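Local coordinates for regulatory protein RecX (Lactobacillus reuteri, PDB 3D5L), which modulates the activity of the RecA recombinase as a member of the RecX family, at residues 26-31 and 52-57; 172-175 and 180-183; 184-189 and 197-202. All coordinates share one frame; numbering follows the deposited sequence.

Interaction 1. Residues 26-31 and 52-57; sequences YAFPVA and AAIATA
The ring of F28 meets I54 of the helix through CE1, which lies 3.8 Å from CG2 of I54; the methyl comes in at a slant, so it neither caps the ring nor sits squarely at its rim. In the plane of the same ring, at its edge, is CG1 of V30, 3.5 Å from F28 CE1. F28 and V30 therefore touch each other as well as the helix. The other aromatic of the strand, Y26, is turned to a different job: one face of its ring lies under the backbone N of F28, offset toward the rim, and the ring stays clear of the helix.

The whole contact turns on one methyl. CG2 of I54 is anti to its own backbone N, and besides F28 it meets CG1 of V30 at 3.5 Å. The I54 side chain runs at about a right angle to that of F28, but more obliquely to V30. F28 gets its ring across by placing CG between the backbone N and the carbonyl carbon (chi1 58°). The interface is small, 103 Å² in all, and no hydrogen bond spans it; V30 and I54 are buried, and the grip is purely apolar.

At A27 and F28 the strand carries a classic beta bulge, both residues facing I20. Strand 25-31 is an outermost strand of the antiparallel sheet, bonded to strand 17-22, whose I20 also touches V30. Helix 48-71 contributes I54 to the contact. Helix 32-37 and the loop after it fill in around the contact, with V34, F38 and L40 against I54 and L35 against V30. At the strand's end, A31 N donates to OD1 of D58, a second tie to helix 48-71.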
# COMPACT_ATOMS: atom_id res chain seq x y z
N TYR A 26 -10.22 38.84 -0.90
CA TYR A 26 -9.80 37.45 -0.97
C TYR A 26 -8.34 37.32 -0.54
O TYR A 26 -7.48 38.05 -1.04
CB TYR A 26 -9.95 36.90 -2.38
CG TYR A 26 -9.44 35.48 -2.52
CD1 TYR A 26 -10.17 34.40 -2.00
CD2 TYR A 26 -8.21 35.22 -3.11
CE1 TYR A 26 -9.68 33.10 -2.07
CE2 TYR A 26 -7.71 33.93 -3.19
CZ TYR A 26 -8.44 32.88 -2.67
OH TYR A 26 -7.94 31.60 -2.74
N ALA A 27 -8.07 36.38 0.36
CA ALA A 27 -6.71 36.17 0.85
C ALA A 27 -6.13 34.79 0.52
O ALA A 27 -5.07 34.69 -0.10
CB ALA A 27 -6.66 36.40 2.36
N PHE A 28 -6.82 33.72 0.92
CA PHE A 28 -6.30 32.38 0.63
C PHE A 28 -7.32 31.28 0.84
O PHE A 28 -8.36 31.49 1.47
CB PHE A 28 -5.04 32.12 1.48
CG PHE A 28 -5.28 32.24 2.95
CD1 PHE A 28 -5.80 31.17 3.68
CD2 PHE A 28 -4.98 33.42 3.62
CE1 PHE A 28 -6.03 31.29 5.04
CE2 PHE A 28 -5.21 33.54 4.98
CZ PHE A 28 -5.73 32.48 5.70
N PRO A 29 -7.04 30.07 0.32
CA PRO A 29 -7.97 28.97 0.49
C PRO A 29 -7.45 28.00 1.54
O PRO A 29 -6.25 27.93 1.80
CB PRO A 29 -7.96 28.35 -0.88
CG PRO A 29 -6.47 28.33 -1.15
CD PRO A 29 -5.98 29.70 -0.64
N VAL A 30 -8.36 27.27 2.16
CA VAL A 30 -7.97 26.31 3.17
C VAL A 30 -8.85 25.09 3.06
O VAL A 30 -10.04 25.21 2.82
CB VAL A 30 -8.09 26.90 4.60
CG1 VAL A 30 -6.97 27.89 4.85
CG2 VAL A 30 -9.44 27.60 4.76
N ALA A 31 -8.24 23.91 3.21
CA ALA A 31 -8.99 22.67 3.19
C ALA A 31 -9.85 22.76 4.45
O ALA A 31 -9.55 23.55 5.35
CB ALA A 31 -8.04 21.46 3.27
N ALA A 52 1.33 31.59 7.65
CA ALA A 52 2.34 30.75 7.01
C ALA A 52 2.16 29.30 7.46
O ALA A 52 2.34 28.37 6.67
CB ALA A 52 3.74 31.25 7.36
N ALA A 53 1.80 29.13 8.72
CA ALA A 53 1.58 27.80 9.28
C ALA A 53 0.28 27.21 8.72
O ALA A 53 0.14 25.99 8.64
CB ALA A 53 1.52 27.87 10.81
N ILE A 54 -0.66 28.08 8.36
CA ILE A 54 -1.93 27.64 7.79
C ILE A 54 -1.61 27.09 6.40
O ILE A 54 -2.12 26.05 5.99
CB ILE A 54 -2.93 28.83 7.68
CG1 ILE A 54 -3.54 29.12 9.06
CG2 ILE A 54 -4.03 28.53 6.68
CD1 ILE A 54 -4.49 30.29 9.11
N ALA A 55 -0.74 27.80 5.69
CA ALA A 55 -0.32 27.40 4.36
C ALA A 55 0.35 26.02 4.39
O ALA A 55 -0.01 25.14 3.62
CB ALA A 55 0.65 28.44 3.80
N THR A 56 1.33 25.85 5.27
CA THR A 56 2.04 24.57 5.38
C THR A 56 1.07 23.44 5.71
O THR A 56 1.17 22.33 5.17
CB THR A 56 3.12 24.60 6.50
OG1 THR A 56 3.99 25.72 6.31
CG2 THR A 56 3.95 23.32 6.45
N ALA A 57 0.13 23.71 6.61
CA ALA A 57 -0.86 22.71 6.99
C ALA A 57 -1.74 22.38 5.79
O ALA A 57 -2.05 21.21 5.55
CB ALA A 57 -1.71 23.22 8.14

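Interaction 2. Residues 172-175 and 180-183; sequences RYRN and RREQ
R181 meets the 172-175 loop along nearly its whole side chain, with CG anti to the backbone N (chi1 -167°) and the chain extended as far as NE. Close to the helix, its CG rests 3.3 Å from the carbonyl O of Y173. Further out, the guanidinium passes the backbone of R174, whose CA sits 3.2 Å above one face, toward the rim. At the tip, NH2 is 3.5 Å from R174 CB and also bonds to the carbonyl O of F170, in the last turn of helix 155-172.

R174 and R181 lie side by side and point the same way, their guanidinium planes 64° apart. NH1 of R174 is 3.9 Å from NH2 of R181, a like-charge approach that probably costs something. A leucine in place of R181 would probably leave F170 O without this donor and the R174 backbone without its flat cover. The bond to a carbonyl at the C-terminal end of a helix, where the dipole should favour a cation, probably helps pay for crowding two arginines together at the surface.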
# COMPACT_ATOMS: atom_id res chain seq x y z
N ARG A 172 7.68 -29.61 -19.77
CA ARG A 172 8.57 -28.60 -20.32
C ARG A 172 9.99 -29.13 -20.56
O ARG A 172 10.66 -28.68 -21.48
CB ARG A 172 8.63 -27.38 -19.40
CG ARG A 172 9.58 -26.29 -19.87
CD ARG A 172 9.72 -25.17 -18.85
NE ARG A 172 8.46 -24.47 -18.62
CZ ARG A 172 8.32 -23.42 -17.81
NH1 ARG A 172 9.37 -22.96 -17.14
NH2 ARG A 172 7.13 -22.85 -17.66
N TYR A 173 10.44 -30.08 -19.74
CA TYR A 173 11.78 -30.65 -19.88
C TYR A 173 11.75 -32.13 -20.27
O TYR A 173 12.64 -32.89 -19.88
CB TYR A 173 12.56 -30.50 -18.58
CG TYR A 173 12.75 -29.06 -18.16
CD1 TYR A 173 13.56 -28.20 -18.90
CD2 TYR A 173 12.11 -28.56 -17.03
CE1 TYR A 173 13.72 -26.86 -18.52
CE2 TYR A 173 12.26 -27.23 -16.64
CZ TYR A 173 13.07 -26.39 -17.39
OH TYR A 173 13.23 -25.07 -17.00
N ARG A 174 10.72 -32.50 -21.03
CA ARG A 174 10.51 -33.87 -21.50
C ARG A 174 11.62 -34.34 -22.43
O ARG A 174 11.75 -35.53 -22.70
CB ARG A 174 9.17 -33.97 -22.24
CG ARG A 174 9.07 -33.03 -23.45
CD ARG A 174 7.86 -33.31 -24.36
NE ARG A 174 6.57 -33.15 -23.68
CZ ARG A 174 6.01 -34.07 -22.90
NH1 ARG A 174 6.61 -35.24 -22.69
NH2 ARG A 174 4.84 -33.82 -22.32
N ASN A 175 12.41 -33.39 -22.92
CA ASN A 175 13.50 -33.66 -23.84
C ASN A 175 14.78 -34.16 -23.17
O ASN A 175 15.63 -34.77 -23.82
CB ASN A 175 13.81 -32.38 -24.61
CG ASN A 175 14.19 -31.23 -23.69
OD1 ASN A 175 13.43 -30.87 -22.77
ND2 ASN A 175 15.36 -30.64 -23.93
N ARG A 180 18.48 -35.95 -15.24
CA ARG A 180 18.49 -34.51 -15.44
C ARG A 180 17.09 -33.95 -15.40
O ARG A 180 16.87 -32.86 -14.87
CB ARG A 180 19.11 -34.13 -16.78
CG ARG A 180 20.62 -34.07 -16.77
CD ARG A 180 21.12 -33.65 -18.14
NE ARG A 180 22.58 -33.62 -18.20
CZ ARG A 180 23.35 -32.86 -17.43
NH1 ARG A 180 22.80 -32.05 -16.53
NH2 ARG A 180 24.67 -32.88 -17.59
N ARG A 181 16.15 -34.69 -15.95
CA ARG A 181 14.77 -34.25 -16.02
C ARG A 181 14.18 -34.06 -14.63
O ARG A 181 13.58 -33.03 -14.34
CB ARG A 181 13.94 -35.25 -16.80
CG ARG A 181 12.57 -34.75 -17.20
CD ARG A 181 11.83 -35.86 -17.90
NE ARG A 181 10.52 -35.43 -18.36
CZ ARG A 181 9.64 -36.24 -18.94
NH1 ARG A 181 9.95 -37.52 -19.13
NH2 ARG A 181 8.46 -35.78 -19.33
N GLU A 182 14.37 -35.07 -13.78
CA GLU A 182 13.85 -35.02 -12.42
C GLU A 182 14.51 -33.88 -11.63
O GLU A 182 13.81 -33.07 -11.02
CB GLU A 182 14.10 -36.36 -11.70
CG GLU A 182 14.00 -37.61 -12.57
CD GLU A 182 12.61 -37.88 -13.14
OE1 GLU A 182 11.64 -37.94 -12.35
OE2 GLU A 182 12.48 -38.06 -14.38
N GLN A 183 15.84 -33.81 -11.64
CA GLN A 183 16.55 -32.76 -10.90
C GLN A 183 16.04 -31.38 -11.28
O GLN A 183 15.85 -30.52 -10.41
CB GLN A 183 18.06 -32.82 -11.17
CG GLN A 183 18.72 -34.15 -10.85
CD GLN A 183 20.24 -34.08 -10.96
OE1 GLN A 183 20.95 -33.96 -9.95
NE2 GLN A 183 20.75 -34.12 -12.19

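Interaction 3. Residues 184-189 and 197-202; sequences KVQQGL and SVYEMI
Q186 lays its CG over one face of the Y199 ring, 3.7 Å from the centroid, a CH-pi contact. The rest of the side chain follows the ring: Q186 is extended beyond CG, its amide plane is tilted only 25° from the ring plane, and OE1 comes within 3.9 Å of Y199 CD2. V185 approaches from the same side of the ring but obliquely, CG1 of V185 4.3 Å from CE1 of Y199. Y199 meets both because its CG is anti to the backbone N (chi1 179°), which sends the ring out toward helix 178-191.

Beside the aromatic contact is an aliphatic one. L189 and I202 reach toward each other tip to tip, with CD2 of L189 3.7 Å from CD1 of I202. The same CD2 lies 4.5 Å from Y199 CA, so L189 touches the base of the tyrosine as well as the isoleucine. No hydrogen bond joins the segments; of the 226 Å² buried between them, Y199 contributes most.

Behind this first shell, the 184-189 segment is regular helix, which puts V185 and L189 one turn apart on the same face. The 197-202 segment is bonded more loosely: I202 N reaches Y199 O at 3.1 Å and V198 O only weakly. The axes of segments 184-189 and 197-202 come within 10.0 Å, their N-to-C directions 131° apart. Helix 155-172 packs against the pair, F170 meeting V185, L165 meeting L189, and A162 and K163 meeting I202, while F194 of the connecting loop adds to L189. Three helices thus share one core, consistent with the third three-helix domain of RecX.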
# COMPACT_ATOMS: atom_id res chain seq x y z
N LYS A 184 15.84 -31.15 -12.57
CA LYS A 184 15.36 -29.87 -13.08
C LYS A 184 14.00 -29.53 -12.45
O LYS A 184 13.69 -28.36 -12.20
CB LYS A 184 15.21 -29.95 -14.61
CG LYS A 184 15.15 -28.62 -15.30
CD LYS A 184 16.46 -27.88 -15.16
CE LYS A 184 16.36 -26.46 -15.72
NZ LYS A 184 17.68 -25.76 -15.63
N VAL A 185 13.18 -30.55 -12.21
CA VAL A 185 11.87 -30.36 -11.61
C VAL A 185 12.02 -30.08 -10.11
O VAL A 185 11.31 -29.25 -9.56
CB VAL A 185 10.98 -31.60 -11.81
CG1 VAL A 185 9.68 -31.43 -11.06
CG2 VAL A 185 10.71 -31.82 -13.31
N GLN A 186 12.95 -30.79 -9.45
CA GLN A 186 13.20 -30.60 -8.03
C GLN A 186 13.68 -29.18 -7.81
O GLN A 186 13.15 -28.45 -6.97
CB GLN A 186 14.30 -31.53 -7.52
CG GLN A 186 14.06 -33.01 -7.65
CD GLN A 186 15.20 -33.82 -7.06
OE1 GLN A 186 15.35 -33.91 -5.83
NE2 GLN A 186 16.04 -34.40 -7.92
N GLN A 187 14.70 -28.80 -8.56
CA GLN A 187 15.27 -27.46 -8.46
C GLN A 187 14.23 -26.40 -8.81
O GLN A 187 14.17 -25.35 -8.16
CB GLN A 187 16.49 -27.36 -9.37
CG GLN A 187 17.72 -28.08 -8.82
CD GLN A 187 18.85 -28.23 -9.83
OE1 GLN A 187 19.24 -27.27 -10.51
NE2 GLN A 187 19.39 -29.44 -9.94
N GLY A 188 13.42 -26.66 -9.83
CA GLY A 188 12.40 -25.70 -10.22
C GLY A 188 11.43 -25.42 -9.09
O GLY A 188 11.07 -24.27 -8.84
N LEU A 189 11.00 -26.47 -8.40
CA LEU A 189 10.08 -26.29 -7.29
C LEU A 189 10.73 -25.48 -6.18
O LEU A 189 10.10 -24.60 -5.60
CB LEU A 189 9.63 -27.65 -6.74
CG LEU A 189 8.18 -28.08 -7.03
CD1 LEU A 189 7.92 -28.13 -8.54
CD2 LEU A 189 7.93 -29.44 -6.40
N SER A 197 11.03 -31.21 1.16
CA SER A 197 10.07 -32.24 1.55
C SER A 197 8.78 -32.26 0.74
O SER A 197 7.95 -33.16 0.93
CB SER A 197 9.75 -32.10 3.04
OG SER A 197 9.43 -30.76 3.35
N VAL A 198 8.60 -31.29 -0.15
CA VAL A 198 7.39 -31.24 -0.96
C VAL A 198 7.52 -32.12 -2.19
O VAL A 198 6.54 -32.71 -2.64
CB VAL A 198 7.07 -29.80 -1.41
CG1 VAL A 198 5.78 -29.78 -2.24
CG2 VAL A 198 6.93 -28.90 -0.19
N TYR A 199 8.72 -32.20 -2.75
CA TYR A 199 8.93 -33.04 -3.92
C TYR A 199 8.79 -34.48 -3.44
O TYR A 199 8.18 -35.32 -4.10
CB TYR A 199 10.33 -32.81 -4.51
CG TYR A 199 10.60 -33.69 -5.71
CD1 TYR A 199 9.85 -33.55 -6.88
CD2 TYR A 199 11.56 -34.70 -5.66
CE1 TYR A 199 10.05 -34.40 -7.96
CE2 TYR A 199 11.76 -35.56 -6.74
CZ TYR A 199 11.00 -35.41 -7.89
OH TYR A 199 11.17 -36.27 -8.95
N GLU A 200 9.36 -34.76 -2.27
CA GLU A 200 9.30 -36.08 -1.66
C GLU A 200 7.90 -36.21 -1.06
O GLU A 200 7.73 -36.47 0.14
CB GLU A 200 10.36 -36.20 -0.55
CG GLU A 200 10.35 -37.52 0.23
CD GLU A 200 11.46 -38.47 -0.18
OE1 GLU A 200 11.49 -39.62 0.33
OE2 GLU A 200 12.32 -38.08 -1.00
N MET A 201 6.88 -36.01 -1.89
CA MET A 201 5.50 -36.09 -1.43
C MET A 201 4.58 -36.14 -2.63
O MET A 201 3.45 -36.63 -2.55
CB MET A 201 5.17 -34.86 -0.57
CG MET A 201 3.77 -34.88 0.04
SD MET A 201 3.33 -33.32 0.86
CE MET A 201 4.15 -33.54 2.45
N ILE A 202 5.08 -35.64 -3.75
CA ILE A 202 4.30 -35.60 -4.97
C ILE A 202 5.00 -36.34 -6.10
O ILE A 202 4.43 -36.51 -7.18
CB ILE A 202 4.06 -34.14 -5.41
CG1 ILE A 202 5.40 -33.41 -5.52
CG2 ILE A 202 3.14 -33.45 -4.41
CD1 ILE A 202 5.29 -32.02 -6.09

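Along the chain the three contacts come one after another, with interaction 1 near the N-terminus and interactions 2 and 3 close to the C-terminus. Interaction 1 joins the antiparallel sheet to helix 48-71; its centre is about 68 Å from that of interaction 2 and about 62 Å from that of interaction 3, on the opposite side of the chain's centre. Interactions 2 and 3 have centres only about 12 Å apart, share helix 178-191 and touch directly, Y173 CE2 lying 3.5 Å from K184 CG. Both belong to the third three-helix domain. The contacts thus lie at two ends of an elongated molecule; interaction 1 touches neither of the others, suggesting separately built ends.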